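Local coordinates for methyltransferase-like protein (Saccharopolyspora spinosa, PDB 4PNE) that catalyses a [4+2] cycloaddition in spinosyn biosynthesis on the scaffold of an S-adenosylmethionine-dependent methyltransferase, at residues E86-D91 against G190-V195; E197-E202 against C221-L226; Y64-G69 against S244-Y249; D44-L49 against P271-W276. One frame throughout, in Å; residues are numbered along the deposited sequence.

In the fold
The four contacts form two contacts in series within two nested ones. From the N terminus, residues 44-49 open contact 4, 64-69 open contact 3 and 86-91 open contact 1. Contact 1 closes first, at 190-195, and joins helix 73-88 to strand 191-200. Contact 2 follows in series, from the same strand at 197-202 to 221-226, where helix 223-233 begins. Contact 3 closes at 244-249, encloses both and ties the loop between helices 36-54 and 73-88 to the short helix after edge strand 236-242; it touches contact 2 through Arg201 and Ser244. Contact 4, closed at 271-276, encloses all three and pairs two helices across the chain's centre from contact 1. None crosses another.

Contact 1. Residues E86-D91 against G190-V195; sequences ERTVLD and GGILGV
The hydroxyl of Thr88 is gripped twice, giving its proton to Val84 O one turn back in the helix and accepting the indole N-H of Trp165, which together would limit rotation about chi1. With chi1 at 59°, OG1 lies between the backbone N and the carbonyl carbon, and CG2 is turned beside the N to face residues 190-195. There the methyl rests on bare backbone: Thr88 CG2 is 3.8 Å from Gly194 N, and as close to the alpha carbon of that glycine, which has no side chain to hold the helix end off. This is a helix-on-sheet contact of the Rossmann-like methyltransferase fold, near the C-terminal end of helix 73-88. Ile192 uses both its branches. Its CG2 methyl comes up to the main chain, with Ile192 CG2 3.7 Å from Arg87 O, and approaches the Thr88 methyl more distantly, CG2 to CG2 4.2 Å. The other branch meets Leu90 at about a right angle, Ile192 CG1 lying 3.9 Å from Leu90 CD1 towards the solvent side. No hydrogen bond links the two segments, so the interface, a modest 174 Å², rests on van der Waals contact of aliphatic groups with each other and with main chain. Arg87 turns its charged end away, to a salt bridge with Glu241. Strand 191-200, bonded through the Ile192 backbone to Asp162 and Ala164, runs between strands 161-167 and 290-298, and helix 73-88 ends against the face that carries Ile192.

Contact 2. Residues E197-E202 against C221-L226; sequences EVVKRE and CLAEQL
The end of strand 191-200 and the residues leading into helix 223-233 meet through one direct backbone bond, Lys200 N to Cys221 O at 2.9 Å, and the alpha carbons of Lys200 and Leu222 come within 5.0 Å. They belong to a beta-alpha-beta crossover of the class I methyltransferase fold: helix 223-233 leads from strand 191-200 to the parallel strand 236-242, with antiparallel strand 290-298 between them in the sheet. The Lys200-Cys221 bond is somewhat bent, with an N-H...O angle of 147° and the donor well above the carbonyl plane. Leu222 occupies the N-cap, and its own N-H is taken by Gln225 OE1 at 2.9 Å, a nearly straight bond that fixes the first turn. Among the side chains, Val199 is pressed against the incoming chain, Val199 CB standing 3.1 Å from Cys221 O. Its chi1 of -65° sets CG1 beside the backbone N, where it reaches the first helical turn, Val199 CG1 to Ala223 N 3.6 Å. Further back along the strand Leu226 crosses Glu197 at about a right angle and touches only its aliphatic part, since the glutamate bends at chi2 and returns a carboxylate oxygen to Val198 N. At the other end a methyl of Leu222 lies beside the strand's carbonyl, CD2 to Lys200 O 3.5 Å. Lys200 itself carries NZ to Glu202 O, two residues on, and to Gly204 O. Waters complete the joint: one links Lys200 O with Ala223 N, another Arg201 O with Glu224 OE2, and a third donates to Val198 O at 2.8 Å and accepts from Cys221 N.

Contact 3. Residues Y64-G69 against S244-Y249; sequences YWENDG and SSRTRY
Trp65 and Tyr249 form the densely packed half of this contact, while Arg246 and Glu66 build its more solvent-exposed side. Tyr249 comes over the indole twice: its CB sits above the six-membered ring of Trp65, 3.6 Å from the centroid, and its ring presents an edge to the five-membered ring in a T-shaped pair, planes at 64°. With chi1 at -55°, CG of Tyr249 stands anti to the carbonyl carbon, and the ring lies against residues 67-69, where Gly69 CA lies over its face, 3.7 Å from the ring centroid of Tyr249. Having no CB, Gly69 can lay its CA on the ring, and its positive phi also suits glycine. A backbone bond joins the two halves: Trp65 N bonds Arg246 O at 2.9 Å, and the same oxygen lies near the plane of the indole at its edge. Outward from there Arg246 runs alongside Tyr64, pointing the same way, with its CB over the phenol face 3.8 Å from the centroid. Bending at chi2 brings the guanidinium under the Tyr64 hydroxyl, which lies over its centre. NH1 then makes a salt bridge to Glu66 OE1 at 2.9 Å; OE1 lies in the guanidinium plane, whereas NH1 comes to OE1 from above the carboxylate plane. A longer, weak bond runs from NH1 to Trp65 O. Glu66 is shared, its other oxygen bridging to Arg79. The loop holding Tyr64, a few residues beyond the ligand-binding His61, lies between helix 73-88, which touches Tyr64 and Trp65, and helix 250-260, which reaches Trp65 through Phe250 and Gln253.

Contact 4. Residues D44-L49 against P271-W276; sequences DLVTPL and PAVAGW
Val273 projects between Leu45 and Leu49 of the facing helix, with one methyl turned to each. Its chi1 of 174° places CG1 opposite the backbone N and aims it at Leu49, and the two side chains slide past each other in opposite directions. That passage is tight: Leu49 CD2 is 3.3 Å from Val273 CG1, less than normal van der Waals contact. The second methyl, CG2, lies alongside the neighbouring turn, 3.9 Å from Leu45 CB and near the carbonyl oxygen of Leu45. Val46 is turned differently. The Val46 and Trp276 side chains cross at about a right angle, and the CG2 branch comes to the benzo end of the indole, Val46 CG2 to Trp276 CZ3 3.9 Å, in an off-centre CH-pi contact tilted from the ring normal. Leu49 approaches the same ring near its plane, so that Val46 obliquely and Leu49 at the edge both touch the indole. The segments 44-49 and 271-276 cross at -62°, axes 9.5 Å apart at closest approach, which confines the interface to a short patch around Val46 and Val273. Helix 36-54 is kinked near Pro48, where the chain lacks the usual turn bonds. Trp276 also touches Met42 and Leu50 of helix 36-54. The side chain of Val46 is about 9 Å from the bound S-adenosyl-L-homocysteine, so this pair of helices lies near the pocket. No hydrogen bond or ion pair joins the segments: shape and burial of apolar carbon, rather than directional bonds, hold them together.

Contact 1. Residues E86-D91 against G190-V195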
loop_
_atom_site.group_PDB
_atom_site.type_symbol
_atom_site.label_atom_id
_atom_site.label_comp_id
_atom_site.label_asym_id
_atom_site.label_seq_id
_atom_site.Cartn_x
_atom_site.Cartn_y
_atom_site.Cartn_z
ATOM N N GLU A 86 8.126 4.108 -11.758
ATOM C CA GLU A 86 9.238 3.856 -12.682
ATOM C C GLU A 86 9.318 2.399 -13.086
ATOM O O GLU A 86 9.609 2.061 -14.233
ATOM C CB GLU A 86 10.583 4.225 -12.053
ATOM C CG GLU A 86 10.954 5.678 -11.998
ATOM C CD GLU A 86 12.377 5.849 -11.460
ATOM O OE1 GLU A 86 12.635 6.803 -10.688
ATOM O OE2 GLU A 86 13.226 4.990 -11.778
ATOM N N ARG A 87 9.021 1.521 -12.141
ATOM C CA ARG A 87 9.227 0.089 -12.309
ATOM C C ARG A 87 8.025 -0.609 -12.932
ATOM O O ARG A 87 8.125 -1.773 -13.345
ATOM C CB ARG A 87 9.553 -0.548 -10.953
ATOM C CG ARG A 87 10.920 -0.203 -10.403
ATOM C CD ARG A 87 10.922 -0.256 -8.869
ATOM N NE ARG A 87 12.214 0.060 -8.270
ATOM C CZ ARG A 87 12.829 1.242 -8.358
ATOM N NH1 ARG A 87 12.305 2.242 -9.068
ATOM N NH2 ARG A 87 14.011 1.417 -7.770
ATOM N N THR A 88 6.902 0.109 -13.040
ATOM C CA THR A 88 5.639 -0.528 -13.381
ATOM C C THR A 88 4.876 0.142 -14.525
ATOM O O THR A 88 4.083 -0.514 -15.181
ATOM C CB THR A 88 4.695 -0.593 -12.168
ATOM O OG1 THR A 88 4.436 0.734 -11.685
ATOM C CG2 THR A 88 5.310 -1.412 -11.095
ATOM N N VAL A 89 5.123 1.422 -14.780
ATOM C CA VAL A 89 4.401 2.140 -15.827
ATOM C C VAL A 89 5.395 2.283 -16.955
ATOM O O VAL A 89 6.239 3.167 -16.945
ATOM C CB VAL A 89 3.876 3.503 -15.350
ATOM C CG1 VAL A 89 3.197 4.272 -16.473
ATOM C CG2 VAL A 89 2.900 3.313 -14.177
ATOM N N LEU A 90 5.301 1.387 -17.926
ATOM C CA LEU A 90 6.373 1.239 -18.894
ATOM C C LEU A 90 6.072 1.975 -20.200
ATOM O O LEU A 90 6.950 2.111 -21.055
ATOM C CB LEU A 90 6.619 -0.240 -19.161
ATOM C CG LEU A 90 6.876 -1.132 -17.935
ATOM C CD1 LEU A 90 7.136 -2.550 -18.395
ATOM C CD2 LEU A 90 8.017 -0.619 -17.070
ATOM N N ASP A 91 4.849 2.482 -20.341
ATOM C CA ASP A 91 4.466 3.213 -21.536
ATOM C C ASP A 91 3.217 4.027 -21.255
ATOM O O ASP A 91 2.577 3.816 -20.239
ATOM C CB ASP A 91 4.215 2.231 -22.682
ATOM C CG ASP A 91 4.481 2.831 -24.038
ATOM O OD1 ASP A 91 4.482 4.084 -24.172
ATOM O OD2 ASP A 91 4.715 2.029 -24.968
ATOM N N GLY A 190 3.023 -11.099 -19.426
ATOM C CA GLY A 190 4.066 -10.097 -19.380
ATOM C C GLY A 190 3.759 -8.904 -18.483
ATOM O O GLY A 190 4.621 -8.073 -18.288
ATOM N N GLY A 191 2.530 -8.805 -17.984
ATOM C CA GLY A 191 2.133 -7.711 -17.113
ATOM C C GLY A 191 2.949 -7.659 -15.834
ATOM O O GLY A 191 3.246 -8.687 -15.236
ATOM N N ILE A 192 3.227 -6.439 -15.392
ATOM C CA ILE A 192 4.093 -6.182 -14.260
ATOM C C ILE A 192 3.359 -5.840 -12.971
ATOM O O ILE A 192 2.433 -5.031 -12.989
ATOM C CB ILE A 192 5.015 -5.017 -14.567
ATOM C CG1 ILE A 192 5.700 -5.199 -15.915
ATOM C CG2 ILE A 192 6.024 -4.845 -13.435
ATOM C CD1 ILE A 192 6.744 -6.271 -15.940
ATOM N N LEU A 193 3.764 -6.468 -11.869
ATOM C CA LEU A 193 3.247 -6.146 -10.539
ATOM C C LEU A 193 4.337 -5.530 -9.699
ATOM O O LEU A 193 5.411 -6.113 -9.556
ATOM C CB LEU A 193 2.711 -7.389 -9.820
ATOM C CG LEU A 193 2.382 -7.283 -8.325
ATOM C CD1 LEU A 193 1.207 -6.330 -8.074
ATOM C CD2 LEU A 193 2.108 -8.692 -7.740
ATOM N N GLY A 194 4.067 -4.371 -9.126
ATOM C CA GLY A 194 4.974 -3.770 -8.173
ATOM C C GLY A 194 4.379 -3.832 -6.794
ATOM O O GLY A 194 3.258 -3.370 -6.606
ATOM N N VAL A 195 5.125 -4.396 -5.854
ATOM C CA VAL A 195 4.715 -4.571 -4.474
ATOM C C VAL A 195 5.634 -3.849 -3.511
ATOM O O VAL A 195 6.857 -3.968 -3.617
ATOM C CB VAL A 195 4.710 -6.067 -4.085
ATOM C CG1 VAL A 195 4.418 -6.317 -2.592
ATOM C CG2 VAL A 195 3.801 -6.886 -5.018
#

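Contact 2. Residues E197-E202 against C221-L226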
loop_
_atom_site.group_PDB
_atom_site.type_symbol
_atom_site.label_atom_id
_atom_site.label_comp_id
_atom_site.label_asym_id
_atom_site.label_seq_id
_atom_site.Cartn_x
_atom_site.Cartn_y
_atom_site.Cartn_z
ATOM N N GLU A 197 6.117 -3.316 0.830
ATOM C CA GLU A 197 5.597 -3.780 2.080
ATOM C C GLU A 197 6.546 -3.498 3.219
ATOM O O GLU A 197 7.791 -3.478 3.053
ATOM C CB GLU A 197 5.283 -5.266 1.989
ATOM C CG GLU A 197 4.328 -5.749 3.024
ATOM C CD GLU A 197 3.060 -4.898 3.126
ATOM O OE1 GLU A 197 2.133 -5.173 2.322
ATOM O OE2 GLU A 197 3.018 -4.029 4.019
ATOM N N VAL A 198 5.939 -3.257 4.375
ATOM C CA VAL A 198 6.614 -3.314 5.671
ATOM C C VAL A 198 6.834 -4.763 6.061
ATOM O O VAL A 198 5.877 -5.536 6.114
ATOM C CB VAL A 198 5.789 -2.587 6.773
ATOM C CG1 VAL A 198 6.444 -2.691 8.132
ATOM C CG2 VAL A 198 5.563 -1.117 6.392
ATOM N N VAL A 199 8.084 -5.128 6.308
ATOM C CA VAL A 199 8.462 -6.513 6.622
ATOM C C VAL A 199 9.268 -6.603 7.916
ATOM O O VAL A 199 9.770 -5.623 8.414
ATOM C CB VAL A 199 9.290 -7.156 5.491
ATOM C CG1 VAL A 199 8.457 -7.284 4.228
ATOM C CG2 VAL A 199 10.560 -6.357 5.196
ATOM N N LYS A 200 9.404 -7.804 8.454
ATOM C CA LYS A 200 10.476 -8.036 9.412
ATOM C C LYS A 200 11.788 -8.020 8.634
ATOM O O LYS A 200 11.900 -8.727 7.623
ATOM C CB LYS A 200 10.251 -9.374 10.113
ATOM C CG LYS A 200 11.223 -9.629 11.248
ATOM C CD LYS A 200 10.805 -10.865 12.018
ATOM C CE LYS A 200 11.540 -10.973 13.347
ATOM N NZ LYS A 200 12.973 -11.234 13.140
ATOM N N ARG A 201 12.742 -7.179 9.037
ATOM C CA ARG A 201 13.928 -6.969 8.212
ATOM C C ARG A 201 14.716 -8.250 7.988
ATOM O O ARG A 201 15.208 -8.491 6.899
ATOM C CB ARG A 201 14.867 -5.939 8.851
ATOM C CG ARG A 201 16.123 -5.661 8.006
ATOM C CD ARG A 201 17.081 -4.690 8.666
ATOM N NE ARG A 201 17.505 -5.120 9.994
ATOM C CZ ARG A 201 17.098 -4.581 11.142
ATOM N NH1 ARG A 201 16.270 -3.566 11.154
ATOM N NH2 ARG A 201 17.560 -5.059 12.297
ATOM N N GLU A 202 14.842 -9.054 9.030
ATOM C CA GLU A 202 15.696 -10.240 8.960
ATOM C C GLU A 202 15.211 -11.306 9.922
ATOM O O GLU A 202 14.469 -11.010 10.845
ATOM C CB GLU A 202 17.154 -9.867 9.248
ATOM C CG GLU A 202 17.375 -9.086 10.530
ATOM C CD GLU A 202 18.788 -8.539 10.602
ATOM O OE1 GLU A 202 19.723 -9.365 10.578
ATOM O OE2 GLU A 202 18.967 -7.302 10.595
ATOM N N CYS A 221 5.814 -10.401 8.414
ATOM C CA CYS A 221 6.227 -11.205 7.291
ATOM C C CYS A 221 7.643 -10.801 6.864
ATOM O O CYS A 221 7.941 -9.596 6.770
ATOM C CB CYS A 221 5.205 -10.993 6.164
ATOM S SG CYS A 221 5.410 -11.939 4.686
ATOM N N LEU A 222 8.483 -11.768 6.525
ATOM C CA LEU A 222 9.758 -11.477 5.856
ATOM C C LEU A 222 9.556 -11.142 4.368
ATOM O O LEU A 222 8.661 -11.675 3.734
ATOM C CB LEU A 222 10.702 -12.677 5.947
ATOM C CG LEU A 222 11.092 -13.135 7.346
ATOM C CD1 LEU A 222 11.688 -14.538 7.283
ATOM C CD2 LEU A 222 12.087 -12.175 7.935
ATOM N N ALA A 223 10.408 -10.293 3.803
ATOM C CA ALA A 223 10.391 -10.066 2.374
ATOM C C ALA A 223 10.576 -11.374 1.614
ATOM O O ALA A 223 9.955 -11.594 0.579
ATOM C CB ALA A 223 11.463 -9.080 1.977
ATOM N N GLU A 224 11.438 -12.235 2.143
ATOM C CA GLU A 224 11.707 -13.532 1.544
ATOM C C GLU A 224 10.438 -14.387 1.463
ATOM O O GLU A 224 10.279 -15.175 0.528
ATOM C CB GLU A 224 12.796 -14.263 2.348
ATOM C CG GLU A 224 14.173 -13.560 2.347
ATOM C CD GLU A 224 14.396 -12.560 3.491
ATOM O OE1 GLU A 224 13.430 -12.014 4.090
ATOM O OE2 GLU A 224 15.579 -12.308 3.785
ATOM N N GLN A 225 9.538 -14.202 2.429
ATOM C CA GLN A 225 8.271 -14.956 2.484
ATOM C C GLN A 225 7.277 -14.410 1.466
ATOM O O GLN A 225 6.540 -15.153 0.823
ATOM C CB GLN A 225 7.686 -14.909 3.894
ATOM C CG GLN A 225 8.498 -15.776 4.853
ATOM C CD GLN A 225 8.098 -15.628 6.307
ATOM O OE1 GLN A 225 7.827 -14.534 6.804
ATOM N NE2 GLN A 225 8.096 -16.738 7.013
ATOM N N LEU A 226 7.259 -13.091 1.342
ATOM C CA LEU A 226 6.475 -12.427 0.309
ATOM C C LEU A 226 6.910 -12.890 -1.092
ATOM O O LEU A 226 6.084 -13.191 -1.947
ATOM C CB LEU A 226 6.616 -10.903 0.414
ATOM C CG LEU A 226 5.461 -10.091 0.956
ATOM C CD1 LEU A 226 5.898 -8.630 1.017
ATOM C CD2 LEU A 226 4.266 -10.240 0.041
HETATM O O HOH W 1 5.470 -7.351 8.261
HETATM O O HOH W 2 12.813 -9.428 5.044
HETATM O O HOH W 3 16.371 -10.091 4.865
#

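Contact 3. Residues Y64-G69 against S244-Y249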
loop_
_atom_site.group_PDB
_atom_site.type_symbol
_atom_site.label_atom_id
_atom_site.label_comp_id
_atom_site.label_asym_id
_atom_site.label_seq_id
_atom_site.Cartn_x
_atom_site.Cartn_y
_atom_site.Cartn_z
ATOM N N TYR A 64 10.446 7.153 1.537
ATOM C CA TYR A 64 11.774 6.726 1.106
ATOM C C TYR A 64 12.653 7.964 1.019
ATOM O O TYR A 64 12.337 8.919 0.301
ATOM C CB TYR A 64 11.668 6.008 -0.248
ATOM C CG TYR A 64 12.934 5.556 -0.923
ATOM C CD1 TYR A 64 13.772 6.460 -1.551
ATOM C CD2 TYR A 64 13.271 4.221 -0.958
ATOM C CE1 TYR A 64 14.914 6.049 -2.195
ATOM C CE2 TYR A 64 14.417 3.783 -1.604
ATOM C CZ TYR A 64 15.240 4.705 -2.215
ATOM O OH TYR A 64 16.372 4.278 -2.859
ATOM N N TRP A 65 13.734 7.962 1.801
ATOM C CA TRP A 65 14.644 9.083 1.885
ATOM C C TRP A 65 15.976 8.778 1.214
ATOM O O TRP A 65 16.465 7.657 1.241
ATOM C CB TRP A 65 14.899 9.451 3.342
ATOM C CG TRP A 65 13.839 10.237 4.005
ATOM C CD1 TRP A 65 13.819 11.582 4.166
ATOM C CD2 TRP A 65 12.658 9.731 4.655
ATOM N NE1 TRP A 65 12.705 11.961 4.873
ATOM C CE2 TRP A 65 11.978 10.842 5.198
ATOM C CE3 TRP A 65 12.121 8.456 4.848
ATOM C CZ2 TRP A 65 10.778 10.720 5.886
ATOM C CZ3 TRP A 65 10.922 8.332 5.539
ATOM C CH2 TRP A 65 10.282 9.455 6.083
ATOM N N GLU A 66 16.568 9.823 0.649
ATOM C CA GLU A 66 17.899 9.754 0.044
ATOM C C GLU A 66 19.040 10.113 0.995
ATOM O O GLU A 66 20.204 9.806 0.734
ATOM C CB GLU A 66 17.956 10.675 -1.160
ATOM C CG GLU A 66 16.880 10.394 -2.190
ATOM C CD GLU A 66 17.129 9.113 -2.957
ATOM O OE1 GLU A 66 18.162 8.449 -2.713
ATOM O OE2 GLU A 66 16.281 8.757 -3.810
ATOM N N ASN A 67 18.708 10.735 2.110
ATOM C CA ASN A 67 19.684 11.152 3.106
ATOM C C ASN A 67 19.147 10.887 4.503
ATOM O O ASN A 67 18.324 9.993 4.684
ATOM C CB ASN A 67 20.024 12.626 2.916
ATOM C CG ASN A 67 18.805 13.521 3.041
ATOM O OD1 ASN A 67 17.745 13.080 3.492
ATOM N ND2 ASN A 67 18.961 14.789 2.671
ATOM N N ASP A 68 19.578 11.668 5.495
ATOM C CA ASP A 68 19.269 11.349 6.884
ATOM C C ASP A 68 17.937 11.930 7.341
ATOM O O ASP A 68 17.901 12.644 8.338
ATOM C CB ASP A 68 20.400 11.831 7.816
ATOM C CG ASP A 68 20.706 13.319 7.667
ATOM O OD1 ASP A 68 20.426 13.898 6.588
ATOM O OD2 ASP A 68 21.271 13.899 8.627
ATOM N N GLY A 69 16.870 11.646 6.585
ATOM C CA GLY A 69 15.512 11.939 7.025
ATOM C C GLY A 69 15.033 13.363 6.881
ATOM O O GLY A 69 14.074 13.756 7.551
ATOM N N SER A 244 15.196 -0.921 3.532
ATOM C CA SER A 244 14.984 -0.630 4.942
ATOM C C SER A 244 15.802 0.577 5.416
ATOM O O SER A 244 15.332 1.348 6.253
ATOM C CB SER A 244 15.356 -1.825 5.799
ATOM O OG SER A 244 14.695 -2.973 5.361
ATOM N N SER A 245 17.034 0.736 4.923
ATOM C CA SER A 245 17.867 1.867 5.323
ATOM C C SER A 245 17.326 3.235 4.876
ATOM O O SER A 245 17.678 4.270 5.476
ATOM C CB SER A 245 19.294 1.716 4.778
ATOM O OG SER A 245 19.325 1.745 3.374
ATOM N N ARG A 246 16.486 3.228 3.839
ATOM C CA ARG A 246 15.894 4.447 3.288
ATOM C C ARG A 246 14.566 4.795 3.937
ATOM O O ARG A 246 14.130 5.918 3.854
ATOM C CB ARG A 246 15.672 4.290 1.789
ATOM C CG ARG A 246 16.829 3.694 1.050
ATOM C CD ARG A 246 18.122 4.451 1.255
ATOM N NE ARG A 246 19.000 4.235 0.113
ATOM C CZ ARG A 246 19.139 5.069 -0.910
ATOM N NH1 ARG A 246 18.477 6.219 -0.954
ATOM N NH2 ARG A 246 19.968 4.742 -1.893
ATOM N N THR A 247 13.891 3.825 4.533
ATOM C CA THR A 247 12.540 4.073 5.032
ATOM C C THR A 247 12.496 4.197 6.544
ATOM O O THR A 247 11.430 4.425 7.124
ATOM C CB THR A 247 11.589 2.962 4.619
ATOM O OG1 THR A 247 12.056 1.743 5.180
ATOM C CG2 THR A 247 11.510 2.822 3.118
ATOM N N ARG A 248 13.629 4.035 7.209
ATOM C CA ARG A 248 13.609 3.902 8.669
ATOM C C ARG A 248 13.189 5.182 9.365
ATOM O O ARG A 248 12.872 5.171 10.559
ATOM C CB ARG A 248 14.986 3.471 9.189
ATOM C CG ARG A 248 16.076 4.482 8.944
ATOM C CD ARG A 248 17.407 3.903 9.408
ATOM N NE ARG A 248 18.490 4.873 9.441
ATOM C CZ ARG A 248 18.646 5.861 10.323
ATOM N NH1 ARG A 248 17.768 6.077 11.294
ATOM N NH2 ARG A 248 19.708 6.649 10.215
ATOM N N TYR A 249 13.265 6.290 8.645
ATOM C CA TYR A 249 12.845 7.570 9.195
ATOM C C TYR A 249 11.349 7.678 9.341
ATOM O O TYR A 249 10.859 8.546 10.090
ATOM C CB TYR A 249 13.370 8.700 8.326
ATOM C CG TYR A 249 14.871 8.598 8.175
ATOM C CD1 TYR A 249 15.450 8.014 7.051
ATOM C CD2 TYR A 249 15.708 9.039 9.187
ATOM C CE1 TYR A 249 16.819 7.890 6.942
ATOM C CE2 TYR A 249 17.068 8.920 9.082
ATOM C CZ TYR A 249 17.620 8.348 7.966
ATOM O OH TYR A 249 18.993 8.248 7.904
#

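Contact 4. Residues D44-L49 against P271-W276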
loop_
_atom_site.group_PDB
_atom_site.type_symbol
_atom_site.label_atom_id
_atom_site.label_comp_id
_atom_site.label_asym_id
_atom_site.label_seq_id
_atom_site.Cartn_x
_atom_site.Cartn_y
_atom_site.Cartn_z
ATOM N N ASP A 44 -12.351 3.156 7.297
ATOM C CA ASP A 44 -13.453 4.144 7.331
ATOM C C ASP A 44 -13.303 5.049 8.577
ATOM O O ASP A 44 -13.542 6.270 8.524
ATOM C CB ASP A 44 -14.834 3.465 7.343
ATOM C CG ASP A 44 -15.247 2.876 5.989
ATOM O OD1 ASP A 44 -14.659 3.197 4.932
ATOM O OD2 ASP A 44 -16.190 2.073 6.003
ATOM N N LEU A 45 -12.952 4.410 9.686
ATOM C CA LEU A 45 -12.800 5.085 10.958
ATOM C C LEU A 45 -11.548 5.937 11.052
ATOM O O LEU A 45 -11.611 7.030 11.590
ATOM C CB LEU A 45 -12.805 4.070 12.099
ATOM C CG LEU A 45 -14.147 3.403 12.355
ATOM C CD1 LEU A 45 -13.992 2.278 13.384
ATOM C CD2 LEU A 45 -15.167 4.428 12.799
ATOM N N VAL A 46 -10.419 5.446 10.551
ATOM C CA VAL A 46 -9.134 6.110 10.754
ATOM C C VAL A 46 -8.845 7.165 9.690
ATOM O O VAL A 46 -8.037 8.055 9.895
ATOM C CB VAL A 46 -7.967 5.073 10.784
ATOM C CG1 VAL A 46 -7.583 4.636 9.408
ATOM C CG2 VAL A 46 -6.749 5.674 11.466
ATOM N N THR A 47 -9.562 7.119 8.572
ATOM C CA THR A 47 -9.294 8.063 7.489
ATOM C C THR A 47 -9.291 9.533 7.869
ATOM O O THR A 47 -8.338 10.246 7.503
ATOM C CB THR A 47 -10.328 7.870 6.360
ATOM O OG1 THR A 47 -9.963 6.715 5.625
ATOM C CG2 THR A 47 -10.347 9.054 5.404
ATOM N N PRO A 48 -10.330 10.008 8.582
ATOM C CA PRO A 48 -10.327 11.426 8.958
ATOM C C PRO A 48 -9.094 11.805 9.812
ATOM O O PRO A 48 -8.581 12.905 9.680
ATOM C CB PRO A 48 -11.621 11.586 9.765
ATOM C CG PRO A 48 -12.454 10.432 9.409
ATOM C CD PRO A 48 -11.522 9.311 9.079
ATOM N N LEU A 49 -8.621 10.888 10.648
ATOM C CA LEU A 49 -7.442 11.139 11.474
ATOM C C LEU A 49 -6.207 11.230 10.590
ATOM O O LEU A 49 -5.419 12.166 10.733
ATOM C CB LEU A 49 -7.258 10.032 12.539
ATOM C CG LEU A 49 -6.011 10.156 13.419
ATOM C CD1 LEU A 49 -5.800 11.543 14.010
ATOM C CD2 LEU A 49 -6.033 9.107 14.533
ATOM N N PRO A 271 -12.458 4.297 20.046
ATOM C CA PRO A 271 -11.376 3.615 20.752
ATOM C C PRO A 271 -10.480 2.779 19.838
ATOM O O PRO A 271 -9.305 2.665 20.148
ATOM C CB PRO A 271 -12.123 2.722 21.752
ATOM C CG PRO A 271 -13.476 2.509 21.127
ATOM C CD PRO A 271 -13.788 3.794 20.432
ATOM N N ALA A 272 -10.997 2.247 18.729
ATOM C CA ALA A 272 -10.174 1.419 17.864
ATOM C C ALA A 272 -9.037 2.262 17.322
ATOM O O ALA A 272 -7.872 1.852 17.325
ATOM C CB ALA A 272 -10.998 0.831 16.719
ATOM N N VAL A 273 -9.398 3.445 16.853
ATOM C CA VAL A 273 -8.442 4.387 16.322
ATOM C C VAL A 273 -7.459 4.815 17.405
ATOM O O VAL A 273 -6.258 4.882 17.143
ATOM C CB VAL A 273 -9.162 5.601 15.726
ATOM C CG1 VAL A 273 -8.170 6.683 15.293
ATOM C CG2 VAL A 273 -10.017 5.159 14.536
ATOM N N ALA A 274 -7.946 5.056 18.623
ATOM C CA ALA A 274 -7.060 5.383 19.751
ATOM C C ALA A 274 -6.035 4.282 20.056
ATOM O O ALA A 274 -4.881 4.561 20.409
ATOM C CB ALA A 274 -7.886 5.675 21.007
ATOM N N GLY A 275 -6.447 3.025 19.951
ATOM C CA GLY A 275 -5.540 1.926 20.199
ATOM C C GLY A 275 -4.461 1.868 19.136
ATOM O O GLY A 275 -3.289 1.674 19.435
ATOM N N TRP A 276 -4.854 2.069 17.884
ATOM C CA TRP A 276 -3.896 2.060 16.784
ATOM C C TRP A 276 -2.905 3.233 16.939
ATOM O O TRP A 276 -1.691 3.070 16.746
ATOM C CB TRP A 276 -4.612 2.152 15.437
ATOM C CG TRP A 276 -3.661 2.440 14.324
ATOM C CD1 TRP A 276 -2.874 1.541 13.654
ATOM C CD2 TRP A 276 -3.374 3.721 13.762
ATOM N NE1 TRP A 276 -2.113 2.193 12.718
ATOM C CE2 TRP A 276 -2.397 3.530 12.765
ATOM C CE3 TRP A 276 -3.846 5.007 14.010
ATOM C CZ2 TRP A 276 -1.897 4.583 12.002
ATOM C CZ3 TRP A 276 -3.350 6.050 13.263
ATOM C CH2 TRP A 276 -2.375 5.832 12.280
#